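Local atomic coordinates of putative acyl-CoA dehydrogenase (Burkholderia xenovorans, PDB entry 5JSC), a protein that belongs to the acyl-CoA dehydrogenase family of flavoproteins and binds flavin-adenine dinucleotide in a pocket built within a four-chain assembly. Residues Trp177-Gly182 and His226-Leu231; Gly138-Ala143 and Ile183-Val188; Gln112-Gly117 and Ala142-Ser147. All coordinates share one frame; numbering follows the deposited sequence.

The three contacts cluster beside the flavin end of FAD, where the beta-domain meets the N-terminal helices. Interactions 1 and 3 touch the ring system, one through Ser179, the other through Phe144, Leu146 and Ser147; their centres lie about 11 Å apart. Interaction 2, whose Ala143 side chain stays about 6 Å from FAD, shares Ala142 and Ala143 with interaction 3 (centres about 8 Å apart), and its strand 186-192 runs next to strand 144-145, with Val188 O 2.7 Å from Ala145 N. Interactions 1 and 2 are tied by Asn180 ND2, 3.0 Å from Ala142 O, and by Tyr187 OH, 2.9 Å from Gly182 N. Residues 142-143 connect the 103-122 helix with the strands beside the flavin.

Interaction 1 of 3, residues Trp177-Gly182 and His226-Leu231; sequences WISNGG and HPLARL. With FAD (flavin-adenine dinucleotide), chain M.
Leu228 and Ser179 lie on one face of an antiparallel strand pair, Ile178 and Ala229 on the other. With its CG beside the backbone N (chi1 -80°), Leu228, in the conformer described, places CD2 3.8 Å from Ser179 OG and 3.7 Å from FAD C6, with CD1 beside the C7M methyl. Ser179 grips the cofactor twice: its N donates to FAD O4 at 2.9 Å, and its OG to FAD N5, also at 2.9 Å. Ile178 and Leu231 cross at about a right angle, CG1 meeting CD1 at 4.1 Å, and the Ala229 methyl sits against the backbone of Gly181. Ile178 CD1 also reaches the pyrimidine edge of the flavin, 3.7 Å from FAD O2. Ile178 N and Ala229 N exchange hydrogen bonds with each other's carbonyls, the first nearly straight (163°). Ile178 O is gripped from opposite faces of its plane by Ala229 N and Gly181 N, the latter closing a type II turn. At that turn Asn180 N reaches Pro227 O at 2.8 Å from above the carbonyl plane, and its side-chain ND2 is taken up by Ala142 O. Trp177 lies near the ribityl chain, its CB 3.5 Å from FAD C1'. The end of strand 168-179, whose Ser179 gives a backbone and a hydroxyl donor to the flavin, forms part of the FAD site in the middle beta-domain of the acyl-CoA dehydrogenase fold.

Interaction 2 of 3, residues Gly138-Ala143 and Ile183-Val188; sequences GTAIAA and IADFYV
Asp185 keeps CG beside its backbone N (chi1 -68°), which carries the carboxylate to Ile141, whereas Phe186 holds CG between its backbone N and carbonyl carbon (chi1 66°), bringing its ring to Ala142. The contact lies in the acyl-CoA dehydrogenase fold where the chain leaves helix 125-136, closed by a Schellman motif with Gly138 as its C-prime residue, and comes alongside the start of strand 186-192. Asp185 fastens Ile141 through both its N and its O. Its OD2 accepts from Ile141 N at 2.8 Å through the anti lone pair, in a nearly straight bond, and its own N donates to Ile141 O at 2.8 Å. The first bond holds the carboxylate against the loop, the second ties the two backbones, and Ile141 CB stands 3.8 Å from Asp185 OD2 as the two side chains pass at a slant. The Phe186 ring takes Ala142 CA over one face in a CH-pi contact, 4.2 Å from its centroid and 24° off the normal, while the Ala140 methyl lies at the ring's edge. Tyr131 of the preceding helix meets the same ring edge-to-face. Farther along, the Ala143 methyl points at the strand and touches both the Ala184 methyl, CB to CB 3.7 Å, and the rim of the Tyr187 ring at CD2, 3.4 Å; the Ala184 methyl lies over one face of that ring, toward its rim. Tyr187 OH bonds beyond the contact, to Gly182 N. Parallel pairing with strand 144-145 then begins as Val188 N donates to Ala143 O at 2.9 Å.

Interaction 3 of 3, residues Gln112-Gly117 and Ala142-Ser147; sequences QGLGSG and AAFALS. With FAD (flavin-adenine dinucleotide), chain M.
Helix 103-122 packs its Gly115 backbone against the chain entering strand 144-145, the CA atoms of Gly115 and Ala143 lying 4.0 Å apart. This is the interface of the N-terminal helical domain with the middle beta-domain of the acyl-CoA dehydrogenase fold, directly beside the flavin. The absence of a side chain at Gly115 permits the closeness: the Ala142 methyl rests 3.6 Å from its carbonyl carbon. One turn earlier, Gln112, bent at chi2, turns its amide to the chain leading into strand 144-145, where OE1 accepts from Ala142 N at 3.1 Å, with the donor tilted out of the amide plane. Its NE2 bonds to Ala140 O and Val135 O, so the flat amide is held at both ends. Ser116 OG in turn donates to Gln112 O at 2.7 Å, in the carbonyl plane. Leu114 and Phe144 cross at about a right angle. With CG anti to the backbone N (chi1 177°), Leu114 sets CD1 over the centre of the Phe144 ring, 4.0 Å from the centroid and 7° off its normal. Beyond that ring the strand and the loop after it turn their backbone to the pyrimidine side of FAD. Phe144 O accepts from N3 in an almost straight bond, while Leu146 N and Ser147 N both donate to O2. The serine hydroxyl completes the set, Ser147 OG donating to FAD N1 at 2.8 Å.

Interaction 1 of 3, residues Trp177-Gly182 and His226-Leu231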
loop_
_atom_site.group_PDB
_atom_site.type_symbol
_atom_site.label_atom_id
_atom_site.label_comp_id
_atom_site.label_asym_id
_atom_site.label_seq_id
_atom_site.Cartn_x
_atom_site.Cartn_y
_atom_site.Cartn_z
ATOM N N TRP C 177 -15.688 8.701 -26.550
ATOM C CA TRP C 177 -16.076 8.440 -25.156
ATOM C C TRP C 177 -17.126 9.433 -24.680
ATOM O O TRP C 177 -17.147 9.801 -23.504
ATOM C CB TRP C 177 -14.887 8.466 -24.179
ATOM C CG TRP C 177 -13.631 7.796 -24.668
ATOM C CD1 TRP C 177 -12.430 8.400 -24.932
ATOM C CD2 TRP C 177 -13.452 6.406 -24.952
ATOM N NE1 TRP C 177 -11.513 7.463 -25.373
ATOM C CE2 TRP C 177 -12.123 6.236 -25.398
ATOM C CE3 TRP C 177 -14.291 5.287 -24.882
ATOM C CZ2 TRP C 177 -11.618 4.994 -25.777
ATOM C CZ3 TRP C 177 -13.785 4.053 -25.248
ATOM C CH2 TRP C 177 -12.463 3.915 -25.695
ATOM N N ILE C 178 -18.000 9.885 -25.574
ATOM C CA ILE C 178 -18.892 10.993 -25.241
ATOM C C ILE C 178 -20.123 10.439 -24.531
ATOM O O ILE C 178 -20.933 9.727 -25.132
ATOM C CB ILE C 178 -19.280 11.802 -26.485
ATOM C CG1 ILE C 178 -18.022 12.371 -27.151
ATOM C CG2 ILE C 178 -20.249 12.925 -26.099
ATOM C CD1 ILE C 178 -17.070 13.049 -26.175
ATOM N N SER C 179 -20.262 10.777 -23.243
ATOM C CA SER C 179 -21.427 10.379 -22.466
ATOM C C SER C 179 -22.702 10.969 -23.055
ATOM O O SER C 179 -22.736 12.137 -23.450
ATOM C CB SER C 179 -21.261 10.840 -21.019
ATOM O OG SER C 179 -20.204 10.138 -20.395
ATOM N N ASN C 180 -23.768 10.164 -23.073
ATOM C CA ASN C 180 -25.025 10.468 -23.753
ATOM C C ASN C 180 -24.857 10.579 -25.264
ATOM O O ASN C 180 -25.784 11.017 -25.960
ATOM C CB ASN C 180 -25.693 11.750 -23.211
ATOM C CG ASN C 180 -26.263 11.562 -21.819
ATOM O OD1 ASN C 180 -26.521 10.433 -21.388
ATOM N ND2 ASN C 180 -26.472 12.663 -21.108
ATOM N N GLY C 181 -23.697 10.194 -25.799
ATOM C CA GLY C 181 -23.521 10.221 -27.236
ATOM C C GLY C 181 -24.569 9.372 -27.924
ATOM O O GLY C 181 -24.816 8.232 -27.519
ATOM N N GLY C 182 -25.205 9.920 -28.955
ATOM C CA GLY C 182 -26.264 9.235 -29.649
ATOM C C GLY C 182 -27.659 9.540 -29.147
ATOM O O GLY C 182 -28.626 9.301 -29.878
ATOM N N HIS C 226 -23.247 2.509 -20.129
ATOM C CA HIS C 226 -23.916 3.802 -20.141
ATOM C C HIS C 226 -23.931 4.273 -21.583
ATOM O O HIS C 226 -23.136 3.794 -22.396
ATOM C CB HIS C 226 -23.190 4.828 -19.255
ATOM C CG HIS C 226 -23.178 4.478 -17.801
ATOM N ND1 HIS C 226 -24.317 4.487 -17.024
ATOM C CD2 HIS C 226 -22.165 4.113 -16.980
ATOM C CE1 HIS C 226 -24.005 4.135 -15.789
ATOM N NE2 HIS C 226 -22.705 3.911 -15.734
ATOM N N PRO C 227 -24.824 5.196 -21.937
ATOM C CA PRO C 227 -24.847 5.693 -23.326
ATOM C C PRO C 227 -23.561 6.442 -23.650
ATOM O O PRO C 227 -23.235 7.440 -23.010
ATOM C CB PRO C 227 -26.064 6.620 -23.355
ATOM C CG PRO C 227 -26.858 6.283 -22.146
ATOM C CD PRO C 227 -25.929 5.728 -21.123
ATOM N N LEU C 228 -22.835 5.953 -24.658
ATOM C CA LEU C 228 -21.541 6.504 -25.040
ATOM C C LEU C 228 -21.395 6.408 -26.549
ATOM O O LEU C 228 -21.849 5.438 -27.160
ATOM C CB LEU C 228 -20.378 5.752 -24.373
ATOM C CG LEU C 228 -19.969 6.026 -22.930
ATOM C CD1 LEU C 228 -18.985 4.955 -22.483
ATOM C CD2 LEU C 228 -19.339 7.393 -22.833
ATOM N N ALA C 229 -20.755 7.410 -27.156
ATOM C CA ALA C 229 -20.567 7.327 -28.602
ATOM C C ALA C 229 -19.278 8.002 -29.042
ATOM O O ALA C 229 -18.706 8.848 -28.342
ATOM C CB ALA C 229 -21.738 7.948 -29.373
ATOM N N ARG C 230 -18.835 7.604 -30.235
ATOM C CA ARG C 230 -17.852 8.347 -31.006
ATOM C C ARG C 230 -18.609 9.234 -31.981
ATOM O O ARG C 230 -19.490 8.758 -32.702
ATOM C CB ARG C 230 -16.910 7.401 -31.754
ATOM C CG ARG C 230 -15.805 8.086 -32.552
ATOM C CD ARG C 230 -14.757 7.050 -32.975
ATOM N NE ARG C 230 -13.743 7.594 -33.870
ATOM C CZ ARG C 230 -12.526 7.077 -34.038
ATOM N NH1 ARG C 230 -12.147 5.997 -33.355
ATOM N NH2 ARG C 230 -11.673 7.646 -34.887
ATOM N N LEU C 231 -18.295 10.525 -31.972
ATOM C CA LEU C 231 -18.916 11.495 -32.859
ATOM C C LEU C 231 -17.952 11.818 -33.982
ATOM O O LEU C 231 -16.797 12.157 -33.724
ATOM C CB LEU C 231 -19.256 12.780 -32.109
ATOM C CG LEU C 231 -20.025 12.663 -30.803
ATOM C CD1 LEU C 231 -20.233 14.049 -30.236
ATOM C CD2 LEU C 231 -21.343 11.956 -31.038
HETATM P PA FAD M . -4.851 8.936 -22.285
HETATM O O1A FAD M . -4.929 10.412 -22.397
HETATM O O2A FAD M . -4.153 8.185 -23.421
HETATM O O5B FAD M . -4.157 8.589 -20.899
HETATM C C5B FAD M . -3.853 7.217 -20.582
HETATM C C4B FAD M . -3.372 7.217 -19.154
HETATM O O4B FAD M . -2.141 7.959 -19.078
HETATM C C3B FAD M . -4.273 7.940 -18.163
HETATM O O3B FAD M . -5.405 7.164 -17.762
HETATM C C2B FAD M . -3.301 8.243 -17.020
HETATM O O2B FAD M . -3.175 7.102 -16.170
HETATM C C1B FAD M . -1.978 8.472 -17.771
HETATM N N9A FAD M . -1.557 9.864 -17.889
HETATM C C8A FAD M . -2.243 10.893 -18.479
HETATM N N7A FAD M . -1.581 12.022 -18.520
HETATM C C5A FAD M . -0.371 11.718 -17.909
HETATM C C6A FAD M . 0.779 12.486 -17.651
HETATM N N6A FAD M . 0.897 13.780 -17.967
HETATM N N1A FAD M . 1.818 11.877 -17.034
HETATM C C2A FAD M . 1.695 10.588 -16.692
HETATM N N3A FAD M . 0.659 9.764 -16.886
HETATM C C4A FAD M . -0.347 10.394 -17.508
HETATM N N1 FAD M . -14.799 12.489 -22.367
HETATM C C2 FAD M . -15.562 13.546 -22.787
HETATM O O2 FAD M . -15.083 14.480 -23.453
HETATM N N3 FAD M . -16.897 13.579 -22.482
HETATM C C4 FAD M . -17.585 12.621 -21.763
HETATM O O4 FAD M . -18.802 12.704 -21.621
HETATM C C4X FAD M . -16.778 11.531 -21.298
HETATM N N5 FAD M . -17.368 10.554 -20.669
HETATM C C5X FAD M . -16.630 9.411 -20.400
HETATM C C6 FAD M . -17.286 8.301 -19.872
HETATM C C7 FAD M . -16.619 7.097 -19.680
HETATM C C7M FAD M . -17.377 5.908 -19.149
HETATM C C8 FAD M . -15.250 7.006 -20.003
HETATM C C8M FAD M . -14.489 5.717 -19.815
HETATM C C9 FAD M . -14.590 8.119 -20.512
HETATM C C9A FAD M . -15.268 9.317 -20.721
HETATM N N10 FAD M . -14.651 10.431 -21.329
HETATM C C10 FAD M . -15.388 11.542 -21.660
HETATM C "C1'" FAD M . -13.246 10.327 -21.748
HETATM C "C2'" FAD M . -12.258 10.497 -20.599
HETATM O "O2'" FAD M . -12.241 11.847 -20.137
HETATM C "C3'" FAD M . -10.861 10.105 -21.077
HETATM O "O3'" FAD M . -10.907 8.701 -21.290
HETATM C "C4'" FAD M . -9.748 10.442 -20.086
HETATM O "O4'" FAD M . -9.555 11.858 -20.065
HETATM C "C5'" FAD M . -8.450 9.742 -20.435
HETATM O "O5'" FAD M . -8.104 10.101 -21.789
HETATM P P FAD M . -7.667 8.878 -22.764
HETATM O O1P FAD M . -8.672 7.779 -22.728
HETATM O O2P FAD M . -7.373 9.432 -24.125
HETATM O O3P FAD M . -6.313 8.331 -22.125
#

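Interaction 2 of 3, residues Gly138-Ala143 and Ile183-Val188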
loop_
_atom_site.group_PDB
_atom_site.type_symbol
_atom_site.label_atom_id
_atom_site.label_comp_id
_atom_site.label_asym_id
_atom_site.label_seq_id
_atom_site.Cartn_x
_atom_site.Cartn_y
_atom_site.Cartn_z
ATOM N N GLY C 138 -35.419 18.528 -17.594
ATOM C CA GLY C 138 -35.281 17.191 -18.131
ATOM C C GLY C 138 -35.864 16.957 -19.504
ATOM O O GLY C 138 -36.043 15.799 -19.892
ATOM N N THR C 139 -36.166 18.012 -20.263
ATOM C CA THR C 139 -36.682 17.841 -21.616
ATOM C C THR C 139 -35.616 18.020 -22.689
ATOM O O THR C 139 -35.930 17.905 -23.880
ATOM C CB THR C 139 -37.856 18.795 -21.877
ATOM O OG1 THR C 139 -37.410 20.152 -21.782
ATOM C CG2 THR C 139 -38.982 18.548 -20.867
ATOM N N ALA C 140 -34.371 18.296 -22.301
ATOM C CA ALA C 140 -33.236 18.260 -23.217
ATOM C C ALA C 140 -32.088 17.545 -22.530
ATOM O O ALA C 140 -31.736 17.888 -21.397
ATOM C CB ALA C 140 -32.783 19.661 -23.634
ATOM N N ILE C 141 -31.506 16.565 -23.218
ATOM C CA ILE C 141 -30.392 15.783 -22.692
ATOM C C ILE C 141 -29.085 16.424 -23.145
ATOM O O ILE C 141 -28.876 16.652 -24.346
ATOM C CB ILE C 141 -30.495 14.319 -23.160
ATOM C CG1 ILE C 141 -31.787 13.691 -22.619
ATOM C CG2 ILE C 141 -29.274 13.523 -22.722
ATOM C CD1 ILE C 141 -32.032 12.270 -23.096
ATOM N N ALA C 142 -28.203 16.718 -22.189
ATOM C CA ALA C 142 -26.963 17.447 -22.433
ATOM C C ALA C 142 -25.786 16.496 -22.601
ATOM O O ALA C 142 -25.823 15.342 -22.169
ATOM C CB ALA C 142 -26.677 18.418 -21.280
ATOM N N ALA C 143 -24.720 17.012 -23.217
ATOM C CA ALA C 143 -23.487 16.251 -23.391
ATOM C C ALA C 143 -22.309 17.211 -23.514
ATOM O O ALA C 143 -22.460 18.359 -23.937
ATOM C CB ALA C 143 -23.565 15.334 -24.616
ATOM N N ILE C 183 -27.799 10.055 -27.922
ATOM C CA ILE C 183 -29.126 10.371 -27.400
ATOM C C ILE C 183 -29.231 11.810 -26.903
ATOM O O ILE C 183 -30.330 12.274 -26.576
ATOM C CB ILE C 183 -29.540 9.394 -26.288
ATOM C CG1 ILE C 183 -28.607 9.493 -25.088
ATOM C CG2 ILE C 183 -29.612 7.969 -26.821
ATOM C CD1 ILE C 183 -28.977 8.511 -24.026
ATOM N N ALA C 184 -28.110 12.526 -26.846
ATOM C CA ALA C 184 -28.146 13.920 -26.416
ATOM C C ALA C 184 -28.893 14.789 -27.423
ATOM O O ALA C 184 -28.890 14.529 -28.630
ATOM C CB ALA C 184 -26.729 14.466 -26.229
ATOM N N ASP C 185 -29.528 15.847 -26.913
ATOM C CA ASP C 185 -30.150 16.841 -27.775
ATOM C C ASP C 185 -29.175 17.915 -28.234
ATOM O O ASP C 185 -29.419 18.570 -29.257
ATOM C CB ASP C 185 -31.339 17.478 -27.048
ATOM C CG ASP C 185 -32.472 16.493 -26.848
ATOM O OD1 ASP C 185 -33.086 16.098 -27.865
ATOM O OD2 ASP C 185 -32.735 16.094 -25.697
ATOM N N PHE C 186 -28.073 18.092 -27.517
ATOM C CA PHE C 186 -27.018 18.998 -27.942
ATOM C C PHE C 186 -25.727 18.543 -27.288
ATOM O O PHE C 186 -25.736 17.826 -26.278
ATOM C CB PHE C 186 -27.329 20.458 -27.572
ATOM C CG PHE C 186 -27.356 20.707 -26.091
ATOM C CD1 PHE C 186 -26.183 21.014 -25.397
ATOM C CD2 PHE C 186 -28.546 20.608 -25.375
ATOM C CE1 PHE C 186 -26.203 21.222 -24.020
ATOM C CE2 PHE C 186 -28.573 20.823 -24.015
ATOM C CZ PHE C 186 -27.401 21.130 -23.330
ATOM N N TYR C 187 -24.621 18.992 -27.874
ATOM C CA TYR C 187 -23.272 18.714 -27.404
ATOM C C TYR C 187 -22.550 20.036 -27.242
ATOM O O TYR C 187 -22.560 20.850 -28.165
ATOM C CB TYR C 187 -22.508 17.834 -28.407
ATOM C CG TYR C 187 -23.165 16.506 -28.654
ATOM C CD1 TYR C 187 -24.145 16.361 -29.633
ATOM C CD2 TYR C 187 -22.810 15.392 -27.909
ATOM C CE1 TYR C 187 -24.756 15.140 -29.848
ATOM C CE2 TYR C 187 -23.409 14.169 -28.120
ATOM C CZ TYR C 187 -24.379 14.045 -29.084
ATOM O OH TYR C 187 -24.981 12.817 -29.274
ATOM N N VAL C 188 -21.933 20.259 -26.086
ATOM C CA VAL C 188 -20.950 21.333 -25.966
ATOM C C VAL C 188 -19.635 20.782 -26.513
ATOM O O VAL C 188 -19.037 19.878 -25.923
ATOM C CB VAL C 188 -20.797 21.825 -24.523
ATOM C CG1 VAL C 188 -19.668 22.840 -24.437
ATOM C CG2 VAL C 188 -22.091 22.458 -24.044
#

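Interaction 3 of 3, residues Gln112-Gly117 and Ala142-Ser147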
loop_
_atom_site.group_PDB
_atom_site.type_symbol
_atom_site.label_atom_id
_atom_site.label_comp_id
_atom_site.label_asym_id
_atom_site.label_seq_id
_atom_site.Cartn_x
_atom_site.Cartn_y
_atom_site.Cartn_z
ATOM N N GLN C 112 -26.550 16.012 -16.989
ATOM C CA GLN C 112 -27.299 17.255 -17.107
ATOM C C GLN C 112 -26.520 18.421 -16.518
ATOM O O GLN C 112 -26.683 19.557 -16.968
ATOM C CB GLN C 112 -28.658 17.117 -16.427
ATOM C CG GLN C 112 -29.571 16.092 -17.086
ATOM C CD GLN C 112 -29.832 16.408 -18.544
ATOM O OE1 GLN C 112 -29.217 15.818 -19.433
ATOM N NE2 GLN C 112 -30.749 17.349 -18.802
ATOM N N GLY C 113 -25.677 18.164 -15.520
ATOM C CA GLY C 113 -24.776 19.169 -14.995
ATOM C C GLY C 113 -23.571 19.399 -15.893
ATOM O O GLY C 113 -23.386 20.495 -16.423
ATOM N N LEU C 114 -22.741 18.365 -16.076
ATOM C CA LEU C 114 -21.506 18.536 -16.844
ATOM C C LEU C 114 -21.791 19.013 -18.267
ATOM O O LEU C 114 -21.091 19.897 -18.785
ATOM C CB LEU C 114 -20.725 17.219 -16.861
ATOM C CG LEU C 114 -19.436 17.237 -17.692
ATOM C CD1 LEU C 114 -18.415 18.190 -17.093
ATOM C CD2 LEU C 114 -18.867 15.819 -17.804
ATOM N N GLY C 115 -22.818 18.452 -18.909
ATOM C CA GLY C 115 -23.138 18.807 -20.280
ATOM C C GLY C 115 -23.661 20.214 -20.459
ATOM O O GLY C 115 -23.556 20.763 -21.560
ATOM N N SER C 116 -24.244 20.809 -19.416
ATOM C CA SER C 116 -24.723 22.180 -19.521
ATOM C C SER C 116 -23.837 23.188 -18.806
ATOM O O SER C 116 -24.073 24.391 -18.945
ATOM C CB SER C 116 -26.153 22.300 -18.969
ATOM O OG SER C 116 -26.188 22.098 -17.559
ATOM N N GLY C 117 -22.837 22.738 -18.046
ATOM C CA GLY C 117 -22.092 23.657 -17.201
ATOM C C GLY C 117 -21.398 24.763 -17.976
ATOM O O GLY C 117 -21.311 25.900 -17.507
ATOM N N ALA C 142 -28.203 16.718 -22.189
ATOM C CA ALA C 142 -26.963 17.447 -22.433
ATOM C C ALA C 142 -25.786 16.496 -22.601
ATOM O O ALA C 142 -25.823 15.342 -22.169
ATOM C CB ALA C 142 -26.677 18.418 -21.280
ATOM N N ALA C 143 -24.720 17.012 -23.217
ATOM C CA ALA C 143 -23.487 16.251 -23.391
ATOM C C ALA C 143 -22.309 17.211 -23.514
ATOM O O ALA C 143 -22.460 18.359 -23.937
ATOM C CB ALA C 143 -23.565 15.334 -24.616
ATOM N N PHE C 144 -21.133 16.702 -23.155
ATOM C CA PHE C 144 -19.888 17.461 -23.015
ATOM C C PHE C 144 -18.849 16.756 -23.877
ATOM O O PHE C 144 -18.407 15.658 -23.530
ATOM C CB PHE C 144 -19.483 17.481 -21.540
ATOM C CG PHE C 144 -18.233 18.260 -21.217
ATOM C CD1 PHE C 144 -18.281 19.633 -21.037
ATOM C CD2 PHE C 144 -17.024 17.603 -20.985
ATOM C CE1 PHE C 144 -17.147 20.348 -20.690
ATOM C CE2 PHE C 144 -15.883 18.317 -20.626
ATOM C CZ PHE C 144 -15.947 19.690 -20.482
ATOM N N ALA C 145 -18.487 17.350 -25.010
ATOM C CA ALA C 145 -17.661 16.658 -26.015
ATOM C C ALA C 145 -16.269 17.292 -26.084
ATOM O O ALA C 145 -16.023 18.238 -26.844
ATOM C CB ALA C 145 -18.348 16.657 -27.388
ATOM N N LEU C 146 -15.344 16.726 -25.312
ATOM C CA LEU C 146 -13.982 17.223 -25.174
ATOM C C LEU C 146 -12.953 16.226 -25.678
ATOM O O LEU C 146 -12.097 16.581 -26.504
ATOM C CB LEU C 146 -13.710 17.560 -23.697
ATOM C CG LEU C 146 -12.346 18.172 -23.367
ATOM C CD1 LEU C 146 -12.176 19.489 -24.116
ATOM C CD2 LEU C 146 -12.186 18.369 -21.850
ATOM N N SER C 147 -13.035 14.981 -25.221
ATOM C CA SER C 147 -12.045 13.952 -25.532
ATOM C C SER C 147 -12.111 13.508 -26.993
ATOM O O SER C 147 -13.171 13.504 -27.627
ATOM C CB SER C 147 -12.269 12.738 -24.630
ATOM O OG SER C 147 -12.176 13.109 -23.269
HETATM P PA FAD M . -4.851 8.936 -22.285
HETATM O O1A FAD M . -4.929 10.412 -22.397
HETATM O O2A FAD M . -4.153 8.185 -23.421
HETATM O O5B FAD M . -4.157 8.589 -20.899
HETATM C C5B FAD M . -3.853 7.217 -20.582
HETATM C C4B FAD M . -3.372 7.217 -19.154
HETATM O O4B FAD M . -2.141 7.959 -19.078
HETATM C C3B FAD M . -4.273 7.940 -18.163
HETATM O O3B FAD M . -5.405 7.164 -17.762
HETATM C C2B FAD M . -3.301 8.243 -17.020
HETATM O O2B FAD M . -3.175 7.102 -16.170
HETATM C C1B FAD M . -1.978 8.472 -17.771
HETATM N N9A FAD M . -1.557 9.864 -17.889
HETATM C C8A FAD M . -2.243 10.893 -18.479
HETATM N N7A FAD M . -1.581 12.022 -18.520
HETATM C C5A FAD M . -0.371 11.718 -17.909
HETATM C C6A FAD M . 0.779 12.486 -17.651
HETATM N N6A FAD M . 0.897 13.780 -17.967
HETATM N N1A FAD M . 1.818 11.877 -17.034
HETATM C C2A FAD M . 1.695 10.588 -16.692
HETATM N N3A FAD M . 0.659 9.764 -16.886
HETATM C C4A FAD M . -0.347 10.394 -17.508
HETATM N N1 FAD M . -14.799 12.489 -22.367
HETATM C C2 FAD M . -15.562 13.546 -22.787
HETATM O O2 FAD M . -15.083 14.480 -23.453
HETATM N N3 FAD M . -16.897 13.579 -22.482
HETATM C C4 FAD M . -17.585 12.621 -21.763
HETATM O O4 FAD M . -18.802 12.704 -21.621
HETATM C C4X FAD M . -16.778 11.531 -21.298
HETATM N N5 FAD M . -17.368 10.554 -20.669
HETATM C C5X FAD M . -16.630 9.411 -20.400
HETATM C C6 FAD M . -17.286 8.301 -19.872
HETATM C C7 FAD M . -16.619 7.097 -19.680
HETATM C C7M FAD M . -17.377 5.908 -19.149
HETATM C C8 FAD M . -15.250 7.006 -20.003
HETATM C C8M FAD M . -14.489 5.717 -19.815
HETATM C C9 FAD M . -14.590 8.119 -20.512
HETATM C C9A FAD M . -15.268 9.317 -20.721
HETATM N N10 FAD M . -14.651 10.431 -21.329
HETATM C C10 FAD M . -15.388 11.542 -21.660
HETATM C "C1'" FAD M . -13.246 10.327 -21.748
HETATM C "C2'" FAD M . -12.258 10.497 -20.599
HETATM O "O2'" FAD M . -12.241 11.847 -20.137
HETATM C "C3'" FAD M . -10.861 10.105 -21.077
HETATM O "O3'" FAD M . -10.907 8.701 -21.290
HETATM C "C4'" FAD M . -9.748 10.442 -20.086
HETATM O "O4'" FAD M . -9.555 11.858 -20.065
HETATM C "C5'" FAD M . -8.450 9.742 -20.435
HETATM O "O5'" FAD M . -8.104 10.101 -21.789
HETATM P P FAD M . -7.667 8.878 -22.764
HETATM O O1P FAD M . -8.672 7.779 -22.728
HETATM O O2P FAD M . -7.373 9.432 -24.125
HETATM O O3P FAD M . -6.313 8.331 -22.125
#